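Local coordinates for Glyco_hydro_cc domain-containing protein (Pseudomonas viridiflava, PDB 6UAV) that cleaves beta-1,3-glucan chains internally, as an endo-beta-1,3-glucanase of glycoside hydrolase family 128, subgroup II, built on a TIM-barrel catalytic core, at residues D17-S22 against G46-D51; D137-A142 against R150-D155; Y156-W161 against W181-A186. All coordinates share one frame; numbering follows the deposited sequence.

All three contacts belong to one (beta/alpha)8 barrel and follow one another along the chain. Contact 1 joins the two helices that follow the first two barrel strands, helix 15-22 and helix 44-48. Contact 2 folds the loop leaving helix 132-146 back onto that helix, and its last residue adjoins the start of strand 156-161, where contact 3 begins. Contact 3 pairs strands 156-161 and 180-185 in the barrel wall, its centre about 5 Å from that of the chain. Contacts 1 and 2 lie on opposite sides of that centre, their own centres about 36 Å apart, so two separate patches of peripheral packing lie far apart, while contact 3 lies in the central sheet with its polar cluster.

Contact 1 of 3, residues D17-S22 against G46-D51; sequences DLSALS and GQYNVD
In the helical outer layer of the TIM barrel, helix 15-22 presents Leu18, Ser19 and Ser22 to Tyr48, the last helical residue of helix 44-48. Leu18 CB lies 3.7 Å from the centroid of the Tyr48 ring and only 6° off its normal, which identifies a CH-pi contact centred on the face. The opposite face is covered by Gln47 CG, 4.1 Å above the ring plane, so the phenol is sandwiched between aliphatic groups. Tyr48 CG stands anti to the carbonyl carbon (chi1 -58°), a torsion that sends the ring across the leucine side chain at about a right angle. Ser19 OG approaches in the ring plane, 3.4 Å from Tyr48 CE1, and one water bridges the two hydroxyls, 2.7 Å from Ser19 OG and 2.7 Å from Tyr48 OH. Ser22 CB packs 3.4 Å from Tyr48 O.

The helices follow the first two strands of the barrel, and the chain here turns back from helix to strand. Asn49 leaves the helix with a positive phi of 54°, after which Val50 points toward helix 15-22 just ahead of strand 51-56. Val50 CG1 packs 3.8 Å from Ser22 CB, and Val50 CG2 sits 4.0 Å from Leu18 CD2. Lys2 NZ hydrogen-bonds to Ser22 O and Asn49 O, and weakly to Tyr48 O, tying the two helix ends together at their carbonyls.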
ATOM      1  N   ASP A  17      13.973 -14.581  -2.658  1.00 15.12           N
ATOM      2  CA  ASP A  17      13.198 -13.484  -3.272  1.00 14.80           C
ATOM      3  C   ASP A  17      13.675 -12.141  -2.731  1.00 15.51           C
ATOM      4  O   ASP A  17      13.738 -11.200  -3.476  1.00 15.54           O
ATOM      5  CB  ASP A  17      11.706 -13.671  -3.042  1.00 14.75           C
ATOM      6  CG  ASP A  17      11.059 -14.714  -3.914  1.00 15.24           C
ATOM      7  OD1 ASP A  17      11.632 -15.064  -5.016  1.00 16.37           O
ATOM      8  OD2 ASP A  17       9.914 -15.074  -3.576  1.00 15.04           O
ATOM      9  N   LEU A  18      14.007 -12.027  -1.444  1.00 15.61           N
ATOM     10  CA  LEU A  18      14.652 -10.776  -0.937  1.00 15.77           C
ATOM     11  C   LEU A  18      15.998 -10.494  -1.596  1.00 15.48           C
ATOM     12  O   LEU A  18      16.254  -9.305  -1.869  1.00 15.31           O
ATOM     13  CB  LEU A  18      14.806 -10.839   0.578  1.00 16.77           C
ATOM     14  CG  LEU A  18      13.506 -10.753   1.339  1.00 16.74           C
ATOM     15  CD1 LEU A  18      13.763 -10.998   2.817  1.00 17.64           C
ATOM     16  CD2 LEU A  18      12.796  -9.443   1.088  1.00 17.02           C
ATOM     17  N   SER A  19      16.858 -11.484  -1.852  1.00 14.94           N
ATOM     18  CA  SER A  19      18.150 -11.245  -2.539  1.00 15.47           C
ATOM     19  C   SER A  19      17.841 -10.552  -3.871  1.00 15.92           C
ATOM     20  O   SER A  19      18.468  -9.493  -4.192  1.00 16.04           O
ATOM     21  CB  SER A  19      18.920 -12.521  -2.774  1.00 16.00           C
ATOM     22  OG  SER A  19      19.481 -13.054  -1.572  1.00 16.18           O
ATOM     23  N   ALA A  20      16.855 -11.083  -4.600  1.00 15.47           N
ATOM     24  CA  ALA A  20      16.514 -10.618  -5.969  1.00 16.43           C
ATOM     25  C   ALA A  20      15.968  -9.175  -5.881  1.00 16.24           C
ATOM     26  O   ALA A  20      16.413  -8.287  -6.667  1.00 16.91           O
ATOM     27  CB  ALA A  20      15.521 -11.608  -6.563  1.00 16.09           C
ATOM     28  N   LEU A  21      15.061  -8.937  -4.933  1.00 15.91           N
ATOM     29  CA  LEU A  21      14.318  -7.646  -4.839  1.00 16.03           C
ATOM     30  C   LEU A  21      15.200  -6.564  -4.230  1.00 16.43           C
ATOM     31  O   LEU A  21      14.974  -5.417  -4.539  1.00 14.98           O
ATOM     32  CB  LEU A  21      13.062  -7.803  -4.001  1.00 15.41           C
ATOM     33  CG  LEU A  21      11.967  -8.643  -4.649  1.00 16.11           C
ATOM     34  CD1 LEU A  21      10.949  -8.993  -3.614  1.00 16.32           C
ATOM     35  CD2 LEU A  21      11.355  -7.964  -5.874  1.00 16.49           C
ATOM     36  N   SER A  22      16.153  -6.896  -3.386  1.00 17.90           N
ATOM     37  CA  SER A  22      16.665  -5.885  -2.434  1.00 18.02           C
ATOM     38  C   SER A  22      17.644  -4.933  -3.094  1.00 18.52           C
ATOM     39  O   SER A  22      17.909  -3.902  -2.492  1.00 18.90           O
ATOM     40  CB  SER A  22      17.277  -6.572  -1.248  1.00 19.72           C
ATOM     41  OG  SER A  22      18.411  -7.261  -1.669  1.00 21.36           O
ATOM     42  N   GLY A  46      18.845  -6.015   8.388  1.00 17.72           N
ATOM     43  CA  GLY A  46      20.306  -5.903   8.436  1.00 18.22           C
ATOM     44  C   GLY A  46      20.973  -6.446   7.200  1.00 18.13           C
ATOM     45  O   GLY A  46      21.965  -5.868   6.804  1.00 19.50           O
ATOM     46  N   GLN A  47      20.523  -7.551   6.639  1.00 17.71           N
ATOM     47  CA  GLN A  47      21.250  -8.220   5.514  1.00 18.04           C
ATOM     48  C   GLN A  47      20.830  -7.634   4.160  1.00 17.36           C
ATOM     49  O   GLN A  47      21.678  -7.499   3.329  1.00 18.18           O
ATOM     50  CB  GLN A  47      20.979  -9.728   5.485  1.00 18.34           C
ATOM     51  CG  GLN A  47      21.692 -10.451   4.322  1.00 19.02           C
ATOM     52  CD  GLN A  47      23.187 -10.288   4.291  1.00 19.93           C
ATOM     53  OE1 GLN A  47      23.860  -9.961   5.289  1.00 20.87           O
ATOM     54  NE2 GLN A  47      23.748 -10.486   3.087  1.00 21.31           N
ATOM     55  N   TYR A  48      19.540  -7.386   3.922  1.00 16.27           N
ATOM     56  CA  TYR A  48      19.003  -6.984   2.603  1.00 15.76           C
ATOM     57  C   TYR A  48      18.691  -5.480   2.596  1.00 16.62           C
ATOM     58  O   TYR A  48      18.352  -4.949   1.521  1.00 15.95           O
ATOM     59  CB  TYR A  48      17.732  -7.785   2.305  1.00 14.64           C
ATOM     60  CG  TYR A  48      17.945  -9.270   2.326  1.00 14.72           C
ATOM     61  CD1 TYR A  48      18.468  -9.948   1.245  1.00 15.21           C
ATOM     62  CD2 TYR A  48      17.541 -10.033   3.388  1.00 14.61           C
ATOM     63  CE1 TYR A  48      18.667 -11.324   1.273  1.00 15.18           C
ATOM     64  CE2 TYR A  48      17.745 -11.392   3.462  1.00 14.88           C
ATOM     65  CZ  TYR A  48      18.244 -12.066   2.377  1.00 15.23           C
ATOM     66  OH  TYR A  48      18.387 -13.416   2.478  1.00 16.12           O
ATOM     67  N   ASN A  49      18.758  -4.795   3.742  1.00 17.40           N
ATOM     68  CA  ASN A  49      18.369  -3.361   3.811  1.00 19.07           C
ATOM     69  C   ASN A  49      16.957  -3.196   3.246  1.00 17.72           C
ATOM     70  O   ASN A  49      16.680  -2.317   2.410  1.00 17.47           O
ATOM     71  CB  ASN A  49      19.424  -2.493   3.142  1.00 22.45           C
ATOM     72  CG  ASN A  49      19.162  -1.025   3.405  1.00 25.86           C
ATOM     73  OD1 ASN A  49      18.523  -0.665   4.415  1.00 29.60           O
ATOM     74  ND2 ASN A  49      19.682  -0.189   2.516  1.00 27.82           N
ATOM     75  N   VAL A  50      16.030  -4.024   3.703  1.00 17.51           N
ATOM     76  CA  VAL A  50      14.577  -3.896   3.403  1.00 16.69           C
ATOM     77  C   VAL A  50      13.841  -3.796   4.733  1.00 18.15           C
ATOM     78  O   VAL A  50      14.349  -4.278   5.784  1.00 19.10           O
ATOM     79  CB  VAL A  50      14.051  -5.036   2.500  1.00 17.01           C
ATOM     80  CG1 VAL A  50      14.767  -5.055   1.162  1.00 17.08           C
ATOM     81  CG2 VAL A  50      14.210  -6.377   3.183  1.00 17.98           C
ATOM     82  N   ASP A  51      12.721  -3.080   4.725  1.00 16.15           N
ATOM     83  CA  ASP A  51      11.843  -3.043   5.922  1.00 16.67           C
ATOM     84  C   ASP A  51      10.468  -3.588   5.566  1.00 15.04           C
ATOM     85  O   ASP A  51      10.020  -3.451   4.450  1.00 14.17           O
ATOM     86  CB  ASP A  51      11.828  -1.682   6.600  1.00 19.08           C
ATOM     87  CG  ASP A  51      11.225  -0.561   5.801  1.00 21.82           C
ATOM     88  OD1 ASP A  51      11.946  -0.049   4.912  1.00 23.85           O
ATOM     89  OD2 ASP A  51      10.037  -0.208   6.075  1.00 22.78           O
TER
HETATM   90  O   HOH W   1      18.708 -14.897   0.282  1.00 14.09           O

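Contact 2 of 3, residues D137-A142 against R150-D155; sequences DAFYAA and RDPQID. With SO4 (sulfate ion), chain D.
Tyr140, on helix 132-146 of the TIM barrel, carries this contact with the loop that leads from that helix into strand 156-161. Its CB leaves the helix aimed neither at the loop nor away from it; chi1 of -96°, well off the usual staggered values, swings the ring over to 150-155. Tyr140 CG comes 4.2 Å from Pro152 CD. Over the ring, Pro152 CG is 4.2 Å from the Tyr140 centroid and 9° off the normal, a CH-pi contact on one face. Along one side, Tyr140 CD2 and CE2 meet the carboxylate of Asp151, with OD1 3.5 Å from CD2; the carboxylate stands at the ring edge with its plane turned 83° from that of the ring. Beyond the CE1 edge, obliquely and on the same side of the ring plane as Pro152, lies the CD1 methyl of Ile154, which is also 3.5 Å from the tip, Tyr140 OH. Tyr140 OH is 3.2 Å from a water, and this water donates to Pro152 O over 2.7 Å.

Phe139, one residue earlier, extends the apolar patch: its CE2 is 3.7 Å from Pro152 CG, and Ile154 CD1 lies at its ring edge. Trp102 of helix 95-112 meets Phe139 edge-to-face and also touches Pro152, joining the loop to the neighbouring helix. Farther along, Gln153 NE2 donates to Asp155 OD2 at its syn lone pair. At the other end of the loop, a sulfate, probably from the crystallisation liquor, is gripped by Arg150 and His147, with Arg150 NH1 2.8 Å from sulfate O1.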
ATOM      1  N   ASP A 137     -15.152  11.748   3.115  1.00 11.97           N
ATOM      2  CA  ASP A 137     -15.960  12.834   3.698  1.00 12.56           C
ATOM      3  C   ASP A 137     -16.793  12.275   4.853  1.00 12.20           C
ATOM      4  O   ASP A 137     -16.844  12.904   5.950  1.00 12.65           O
ATOM      5  CB  ASP A 137     -16.833  13.511   2.666  1.00 13.23           C
ATOM      6  CG  ASP A 137     -16.111  14.453   1.727  1.00 14.32           C
ATOM      7  OD1 ASP A 137     -14.872  14.727   1.977  1.00 15.11           O
ATOM      8  OD2 ASP A 137     -16.797  14.937   0.796  1.00 14.28           O
ATOM      9  N   ALA A 138     -17.466  11.164   4.599  1.00 12.05           N
ATOM     10  CA  ALA A 138     -18.385  10.580   5.586  1.00 11.84           C
ATOM     11  C   ALA A 138     -17.604  10.091   6.803  1.00 11.94           C
ATOM     12  O   ALA A 138     -18.102  10.258   7.939  1.00 11.77           O
ATOM     13  CB  ALA A 138     -19.158   9.474   4.954  1.00 12.07           C
ATOM     14  N   PHE A 139     -16.437   9.468   6.577  1.00 11.57           N
ATOM     15  CA  PHE A 139     -15.585   8.965   7.683  1.00 11.47           C
ATOM     16  C   PHE A 139     -15.116  10.141   8.530  1.00 11.42           C
ATOM     17  O   PHE A 139     -15.251  10.080   9.783  1.00 11.30           O
ATOM     18  CB  PHE A 139     -14.397   8.209   7.058  1.00 11.69           C
ATOM     19  CG  PHE A 139     -13.248   7.968   7.979  1.00 11.62           C
ATOM     20  CD1 PHE A 139     -13.388   7.175   9.104  1.00 12.95           C
ATOM     21  CD2 PHE A 139     -12.044   8.602   7.748  1.00 12.09           C
ATOM     22  CE1 PHE A 139     -12.322   7.000   9.965  1.00 12.79           C
ATOM     23  CE2 PHE A 139     -10.968   8.425   8.606  1.00 12.81           C
ATOM     24  CZ  PHE A 139     -11.111   7.602   9.708  1.00 12.29           C
ATOM     25  N   TYR A 140     -14.661  11.215   7.907  1.00 11.54           N
ATOM     26  CA  TYR A 140     -14.269  12.434   8.649  1.00 11.86           C
ATOM     27  C   TYR A 140     -15.467  12.977   9.457  1.00 12.33           C
ATOM     28  O   TYR A 140     -15.349  13.273  10.646  1.00 12.63           O
ATOM     29  CB  TYR A 140     -13.781  13.514   7.683  1.00 12.48           C
ATOM     30  CG  TYR A 140     -12.288  13.602   7.480  1.00 13.22           C
ATOM     31  CD1 TYR A 140     -11.658  12.739   6.584  1.00 13.91           C
ATOM     32  CD2 TYR A 140     -11.527  14.567   8.106  1.00 14.33           C
ATOM     33  CE1 TYR A 140     -10.315  12.843   6.299  1.00 14.16           C
ATOM     34  CE2 TYR A 140     -10.173  14.675   7.840  1.00 15.29           C
ATOM     35  CZ  TYR A 140      -9.585  13.817   6.934  1.00 14.90           C
ATOM     36  OH  TYR A 140      -8.260  13.889   6.665  1.00 16.95           O
ATOM     37  N   ALA A 141     -16.657  13.019   8.866  1.00 11.97           N
ATOM     38  CA  ALA A 141     -17.847  13.574   9.546  1.00 12.58           C
ATOM     39  C   ALA A 141     -18.256  12.653  10.713  1.00 11.92           C
ATOM     40  O   ALA A 141     -18.696  13.179  11.733  1.00 11.68           O
ATOM     41  CB  ALA A 141     -18.939  13.746   8.524  1.00 12.83           C
ATOM     42  N   ALA A 142     -18.121  11.327  10.539  1.00 11.87           N
ATOM     43  CA  ALA A 142     -18.507  10.342  11.573  1.00 11.88           C
ATOM     44  C   ALA A 142     -17.537  10.481  12.741  1.00 12.25           C
ATOM     45  O   ALA A 142     -17.947  10.543  13.911  1.00 13.08           O
ATOM     46  CB  ALA A 142     -18.496   8.956  11.031  1.00 11.85           C
ATOM     47  N   ARG A 150     -13.235  17.027  16.456  1.00 18.30           N
ATOM     48  CA  ARG A 150     -11.813  16.720  16.112  1.00 18.55           C
ATOM     49  C   ARG A 150     -11.769  15.808  14.858  1.00 17.34           C
ATOM     50  O   ARG A 150     -12.572  14.858  14.736  1.00 18.07           O
ATOM     51  CB  ARG A 150     -11.121  16.093  17.331  1.00 18.81           C
ATOM     52  CG  ARG A 150      -9.616  15.931  17.165  1.00 19.75           C
ATOM     53  CD  ARG A 150      -8.920  15.330  18.354  1.00 19.29           C
ATOM     54  NE  ARG A 150      -9.347  13.952  18.594  1.00 19.45           N
ATOM     55  CZ  ARG A 150     -10.048  13.530  19.642  1.00 19.85           C
ATOM     56  NH1 ARG A 150     -10.471  14.397  20.560  1.00 21.76           N
ATOM     57  NH2 ARG A 150     -10.365  12.263  19.775  1.00 18.87           N
ATOM     58  N   ASP A 151     -10.877  16.089  13.918  1.00 17.25           N
ATOM     59  CA  ASP A 151     -10.633  15.216  12.753  1.00 16.98           C
ATOM     60  C   ASP A 151      -9.910  13.945  13.193  1.00 15.33           C
ATOM     61  O   ASP A 151      -9.122  14.009  14.112  1.00 14.82           O
ATOM     62  CB  ASP A 151      -9.809  15.935  11.672  1.00 19.20           C
ATOM     63  CG  ASP A 151     -10.611  16.915  10.809  1.00 22.04           C
ATOM     64  OD1 ASP A 151     -11.849  16.850  10.789  1.00 23.14           O
ATOM     65  OD2 ASP A 151      -9.955  17.660  10.115  1.00 26.48           O
ATOM     66  N   PRO A 152     -10.127  12.814  12.504  1.00 14.52           N
ATOM     67  CA  PRO A 152      -9.366  11.584  12.768  1.00 14.47           C
ATOM     68  C   PRO A 152      -7.889  11.838  12.487  1.00 14.84           C
ATOM     69  O   PRO A 152      -7.548  12.644  11.584  1.00 15.09           O
ATOM     70  CB  PRO A 152      -9.951  10.564  11.800  1.00 14.09           C
ATOM     71  CG  PRO A 152     -10.511  11.406  10.671  1.00 14.03           C
ATOM     72  CD  PRO A 152     -11.017  12.654  11.341  1.00 14.43           C
ATOM     73  N   GLN A 153      -7.015  11.193  13.271  1.00 14.49           N
ATOM     74  CA  GLN A 153      -5.564  11.283  12.988  1.00 14.24           C
ATOM     75  C   GLN A 153      -5.285  10.540  11.684  1.00 13.84           C
ATOM     76  O   GLN A 153      -5.540   9.339  11.620  1.00 13.74           O
ATOM     77  CB  GLN A 153      -4.800  10.580  14.097  1.00 14.43           C
ATOM     78  CG  GLN A 153      -3.274  10.651  13.904  1.00 14.02           C
ATOM     79  CD  GLN A 153      -2.563   9.756  14.905  1.00 14.52           C
ATOM     80  OE1 GLN A 153      -3.074   9.565  16.010  1.00 16.88           O
ATOM     81  NE2 GLN A 153      -1.410   9.197  14.536  1.00 12.90           N
ATOM     82  N   ILE A 154      -4.820  11.252  10.684  1.00 13.50           N
ATOM     83  CA  ILE A 154      -4.397  10.644   9.400  1.00 13.42           C
ATOM     84  C   ILE A 154      -3.043  11.247   9.117  1.00 13.38           C
ATOM     85  O   ILE A 154      -2.961  12.452   8.876  1.00 13.46           O
ATOM     86  CB  ILE A 154      -5.403  10.867   8.263  1.00 14.30           C
ATOM     87  CG1 ILE A 154      -6.765  10.192   8.520  1.00 14.80           C
ATOM     88  CG2 ILE A 154      -4.776  10.306   6.961  1.00 14.50           C
ATOM     89  CD1 ILE A 154      -7.757  10.484   7.414  1.00 15.35           C
ATOM     90  N   ASP A 155      -1.998  10.448   9.222  1.00 12.94           N
ATOM     91  CA  ASP A 155      -0.625  10.923   8.927  1.00 13.46           C
ATOM     92  C   ASP A 155      -0.423  10.898   7.400  1.00 13.24           C
ATOM     93  O   ASP A 155       0.114  11.918   6.848  1.00 14.81           O
ATOM     94  CB  ASP A 155       0.394  10.141   9.748  1.00 13.59           C
ATOM     95  CG  ASP A 155       0.201  10.333  11.237  1.00 14.71           C
ATOM     96  OD1 ASP A 155       0.391  11.527  11.720  1.00 15.85           O
ATOM     97  OD2 ASP A 155      -0.259   9.340  11.897  1.00 12.84           O
TER
HETATM   98  S   SO4 D 303     -12.574  12.203  22.930  0.79 38.59           S
HETATM   99  O1  SO4 D 303     -12.170  13.531  22.612  0.79 38.54           O
HETATM  100  O2  SO4 D 303     -12.811  12.099  24.343  0.79 38.74           O
HETATM  101  O3  SO4 D 303     -13.798  11.923  22.265  0.79 38.42           O
HETATM  102  O4  SO4 D 303     -11.541  11.258  22.551  0.79 40.53           O
HETATM  103  O   HOH W   2      -6.953  14.295   9.518  1.00 20.88           O

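Contact 3 of 3, residues Y156-W161 against W181-A186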
ATOM      1  N   TYR A 156      -0.878   9.834   6.749  1.00 12.93           N
ATOM      2  CA  TYR A 156      -0.828   9.688   5.270  1.00 11.94           C
ATOM      3  C   TYR A 156      -2.109   9.015   4.891  1.00 11.46           C
ATOM      4  O   TYR A 156      -2.452   8.058   5.588  1.00 10.77           O
ATOM      5  CB  TYR A 156       0.307   8.761   4.797  1.00 12.07           C
ATOM      6  CG  TYR A 156       1.657   9.341   5.058  1.00 13.53           C
ATOM      7  CD1 TYR A 156       2.215   9.327   6.308  1.00 15.12           C
ATOM      8  CD2 TYR A 156       2.339   9.965   4.031  1.00 14.33           C
ATOM      9  CE1 TYR A 156       3.432   9.939   6.533  1.00 16.71           C
ATOM     10  CE2 TYR A 156       3.572  10.547   4.252  1.00 15.97           C
ATOM     11  CZ  TYR A 156       4.118  10.521   5.503  1.00 16.90           C
ATOM     12  OH  TYR A 156       5.315  11.175   5.664  1.00 22.49           O
ATOM     13  N   LEU A 157      -2.707   9.425   3.789  1.00 10.90           N
ATOM     14  CA  LEU A 157      -3.749   8.599   3.147  1.00 10.90           C
ATOM     15  C   LEU A 157      -3.048   7.505   2.338  1.00 11.50           C
ATOM     16  O   LEU A 157      -1.865   7.643   1.989  1.00 10.89           O
ATOM     17  CB  LEU A 157      -4.629   9.450   2.247  1.00 11.55           C
ATOM     18  CG  LEU A 157      -5.676  10.291   2.993  1.00 12.04           C
ATOM     19  CD1 LEU A 157      -6.332  11.262   2.016  1.00 13.20           C
ATOM     20  CD2 LEU A 157      -6.745   9.407   3.671  1.00 12.50           C
ATOM     21  N   ALA A 158      -3.758   6.436   2.021  1.00 10.16           N
ATOM     22  CA  ALA A 158      -3.204   5.389   1.144  1.00 10.21           C
ATOM     23  C   ALA A 158      -4.148   5.262  -0.044  1.00 10.95           C
ATOM     24  O   ALA A 158      -5.336   5.557   0.075  1.00 11.64           O
ATOM     25  CB  ALA A 158      -2.899   4.093   1.847  1.00 10.41           C
ATOM     26  N   PHE A 159      -3.599   4.811  -1.166  1.00 10.79           N
ATOM     27  CA  PHE A 159      -4.379   4.713  -2.396  1.00 10.87           C
ATOM     28  C   PHE A 159      -3.901   3.507  -3.193  1.00 10.50           C
ATOM     29  O   PHE A 159      -2.719   3.194  -3.185  1.00 11.66           O
ATOM     30  CB  PHE A 159      -4.237   6.023  -3.171  1.00 10.88           C
ATOM     31  CG  PHE A 159      -5.321   6.163  -4.208  1.00 11.76           C
ATOM     32  CD1 PHE A 159      -6.641   6.193  -3.818  1.00 12.20           C
ATOM     33  CD2 PHE A 159      -5.046   6.219  -5.555  1.00 11.66           C
ATOM     34  CE1 PHE A 159      -7.666   6.267  -4.746  1.00 12.84           C
ATOM     35  CE2 PHE A 159      -6.075   6.290  -6.475  1.00 12.14           C
ATOM     36  CZ  PHE A 159      -7.375   6.314  -6.067  1.00 12.43           C
ATOM     37  N   HIS A 160      -4.837   2.852  -3.870  1.00 10.70           N
ATOM     38  CA  HIS A 160      -4.611   1.770  -4.827  1.00 10.55           C
ATOM     39  C   HIS A 160      -5.203   2.176  -6.170  1.00 11.43           C
ATOM     40  O   HIS A 160      -6.284   2.776  -6.199  1.00 10.65           O
ATOM     41  CB  HIS A 160      -5.380   0.504  -4.361  1.00 10.72           C
ATOM     42  CG  HIS A 160      -4.966  -0.009  -3.015  1.00 10.48           C
ATOM     43  ND1 HIS A 160      -5.659  -1.034  -2.410  1.00 10.46           N
ATOM     44  CD2 HIS A 160      -3.917   0.296  -2.235  1.00  9.45           C
ATOM     45  CE1 HIS A 160      -5.029  -1.357  -1.270  1.00  9.62           C
ATOM     46  NE2 HIS A 160      -3.940  -0.530  -1.135  1.00 10.01           N
ATOM     47  N   TRP A 161      -4.520   1.840  -7.262  1.00 11.60           N
ATOM     48  CA  TRP A 161      -5.028   2.225  -8.588  1.00 12.28           C
ATOM     49  C   TRP A 161      -4.430   1.278  -9.633  1.00 12.16           C
ATOM     50  O   TRP A 161      -3.215   1.079  -9.629  1.00 12.92           O
ATOM     51  CB  TRP A 161      -4.706   3.681  -8.873  1.00 12.47           C
ATOM     52  CG  TRP A 161      -5.606   4.222  -9.926  1.00 12.90           C
ATOM     53  CD1 TRP A 161      -5.258   4.586 -11.213  1.00 13.01           C
ATOM     54  CD2 TRP A 161      -7.012   4.469  -9.786  1.00 12.89           C
ATOM     55  NE1 TRP A 161      -6.366   5.036 -11.867  1.00 13.80           N
ATOM     56  CE2 TRP A 161      -7.454   4.982 -11.024  1.00 13.27           C
ATOM     57  CE3 TRP A 161      -7.928   4.348  -8.724  1.00 12.91           C
ATOM     58  CZ2 TRP A 161      -8.782   5.308 -11.241  1.00 14.31           C
ATOM     59  CZ3 TRP A 161      -9.249   4.658  -8.953  1.00 13.24           C
ATOM     60  CH2 TRP A 161      -9.661   5.164 -10.193  1.00 13.74           C
ATOM     61  N   TRP A 181       0.720   7.278   0.599  1.00 12.00           N
ATOM     62  CA  TRP A 181       1.430   6.076   0.129  1.00 12.11           C
ATOM     63  C   TRP A 181       0.528   5.422  -0.919  1.00 11.89           C
ATOM     64  O   TRP A 181      -0.690   5.177  -0.640  1.00 11.44           O
ATOM     65  CB  TRP A 181       1.679   5.103   1.286  1.00 12.04           C
ATOM     66  CG  TRP A 181       2.635   5.524   2.366  1.00 12.15           C
ATOM     67  CD1 TRP A 181       2.909   6.751   2.906  1.00 13.00           C
ATOM     68  CD2 TRP A 181       3.421   4.580   3.116  1.00 12.47           C
ATOM     69  NE1 TRP A 181       3.809   6.637   3.940  1.00 12.83           N
ATOM     70  CE2 TRP A 181       4.129   5.307   4.094  1.00 12.75           C
ATOM     71  CE3 TRP A 181       3.613   3.199   3.007  1.00 12.40           C
ATOM     72  CZ2 TRP A 181       5.011   4.685   4.986  1.00 13.05           C
ATOM     73  CZ3 TRP A 181       4.466   2.596   3.894  1.00 12.78           C
ATOM     74  CH2 TRP A 181       5.137   3.328   4.883  1.00 12.79           C
ATOM     75  N   VAL A 182       1.078   5.083  -2.087  1.00 11.81           N
ATOM     76  CA  VAL A 182       0.260   4.404  -3.115  1.00 11.38           C
ATOM     77  C   VAL A 182       0.624   2.926  -2.986  1.00 11.43           C
ATOM     78  O   VAL A 182       1.646   2.516  -3.563  1.00 11.18           O
ATOM     79  CB  VAL A 182       0.555   4.991  -4.504  1.00 11.86           C
ATOM     80  CG1 VAL A 182      -0.126   4.167  -5.572  1.00 11.68           C
ATOM     81  CG2 VAL A 182       0.153   6.472  -4.623  1.00 12.62           C
ATOM     82  N   THR A 183      -0.181   2.146  -2.255  1.00 10.99           N
ATOM     83  CA  THR A 183       0.318   0.857  -1.707  1.00 10.86           C
ATOM     84  C   THR A 183      -0.051  -0.325  -2.600  1.00 10.82           C
ATOM     85  O   THR A 183       0.313  -1.451  -2.288  1.00 10.23           O
ATOM     86  CB  THR A 183      -0.163   0.694  -0.260  1.00 10.90           C
ATOM     87  OG1 THR A 183      -1.584   0.835  -0.260  1.00 10.66           O
ATOM     88  CG2 THR A 183       0.484   1.720   0.634  1.00 11.02           C
ATOM     89  N   GLU A 184      -0.784  -0.071  -3.668  1.00 10.90           N
ATOM     90  CA  GLU A 184      -0.984  -1.030  -4.772  1.00 10.91           C
ATOM     91  C   GLU A 184      -1.126  -0.203  -6.046  1.00 10.73           C
ATOM     92  O   GLU A 184      -1.979   0.733  -6.121  1.00 10.54           O
ATOM     93  CB  GLU A 184      -2.243  -1.898  -4.698  1.00 10.84           C
ATOM     94  CG  GLU A 184      -2.346  -2.732  -3.440  1.00 11.46           C
ATOM     95  CD  GLU A 184      -3.585  -3.571  -3.331  1.00 11.22           C
ATOM     96  OE1 GLU A 184      -4.302  -3.796  -4.356  1.00 11.64           O
ATOM     97  OE2 GLU A 184      -3.903  -4.004  -2.171  1.00 12.30           O
ATOM     98  N   PHE A 185      -0.325  -0.537  -7.053  1.00 10.83           N
ATOM     99  CA  PHE A 185      -0.522   0.017  -8.411  1.00 11.23           C
ATOM    100  C   PHE A 185       0.095  -0.889  -9.454  1.00 11.82           C
ATOM    101  O   PHE A 185       0.954  -1.710  -9.177  1.00 11.26           O
ATOM    102  CB  PHE A 185       0.012   1.435  -8.568  1.00 11.47           C
ATOM    103  CG  PHE A 185       1.496   1.599  -8.590  1.00 11.39           C
ATOM    104  CD1 PHE A 185       2.263   1.296  -7.491  1.00 11.25           C
ATOM    105  CD2 PHE A 185       2.137   1.988  -9.763  1.00 11.84           C
ATOM    106  CE1 PHE A 185       3.643   1.433  -7.507  1.00 11.43           C
ATOM    107  CE2 PHE A 185       3.503   2.167  -9.776  1.00 11.99           C
ATOM    108  CZ  PHE A 185       4.253   1.863  -8.661  1.00 12.15           C
ATOM    109  N   ALA A 186      -0.496  -0.773 -10.631  1.00 12.11           N
ATOM    110  CA  ALA A 186      -0.103  -1.428 -11.893  1.00 13.06           C
ATOM    111  C   ALA A 186      -1.089  -0.876 -12.900  1.00 13.70           C
ATOM    112  O   ALA A 186      -2.109  -0.276 -12.458  1.00 14.06           O
ATOM    113  CB  ALA A 186      -0.217  -2.922 -11.710  1.00 12.57           C
TER
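His160 and Glu184 both hold CG anti to the carbonyl carbon (chi1 -60° and -58°), which brings their side chains together on one face of the parallel TIM-barrel sheet. Glu184 CG lies 3.5 Å from the centroid of the imidazole, and the carboxylate stacks over the same ring at 21° to its plane. In the ring plane, Thr183 OG1 is hydrogen-bonded to His160 NE2 at 2.9 Å, while ND1 is hydrogen-bonded to Glu84 OE2; bonds at both ring nitrogens restrain its rotation. Glu184 is held by Tyr162 OH at OE1 and Trp31 NE1 at OE2. Glu84, just past strand 78-81, and Glu184, near the C-terminal end of strand 180-185, are consistent with the clan GH-A pattern of acids on strands 4 and 7.

Beneath them the parallel ladder starts with Trp181 N donating to Leu157 O (3.0 Å), continues with Phe159 N to Trp181 O, then Thr183 N to Phe159 O. Trp161 N then binds Glu184 O (3.0 Å) rather than Thr183 O, evidence that strand 180-185 accommodates an extra residue. At the opposite end, Trp181 turns its indole edge to the face of Tyr156, Trp181 CD1 lying 3.5 Å from Tyr156 CD2.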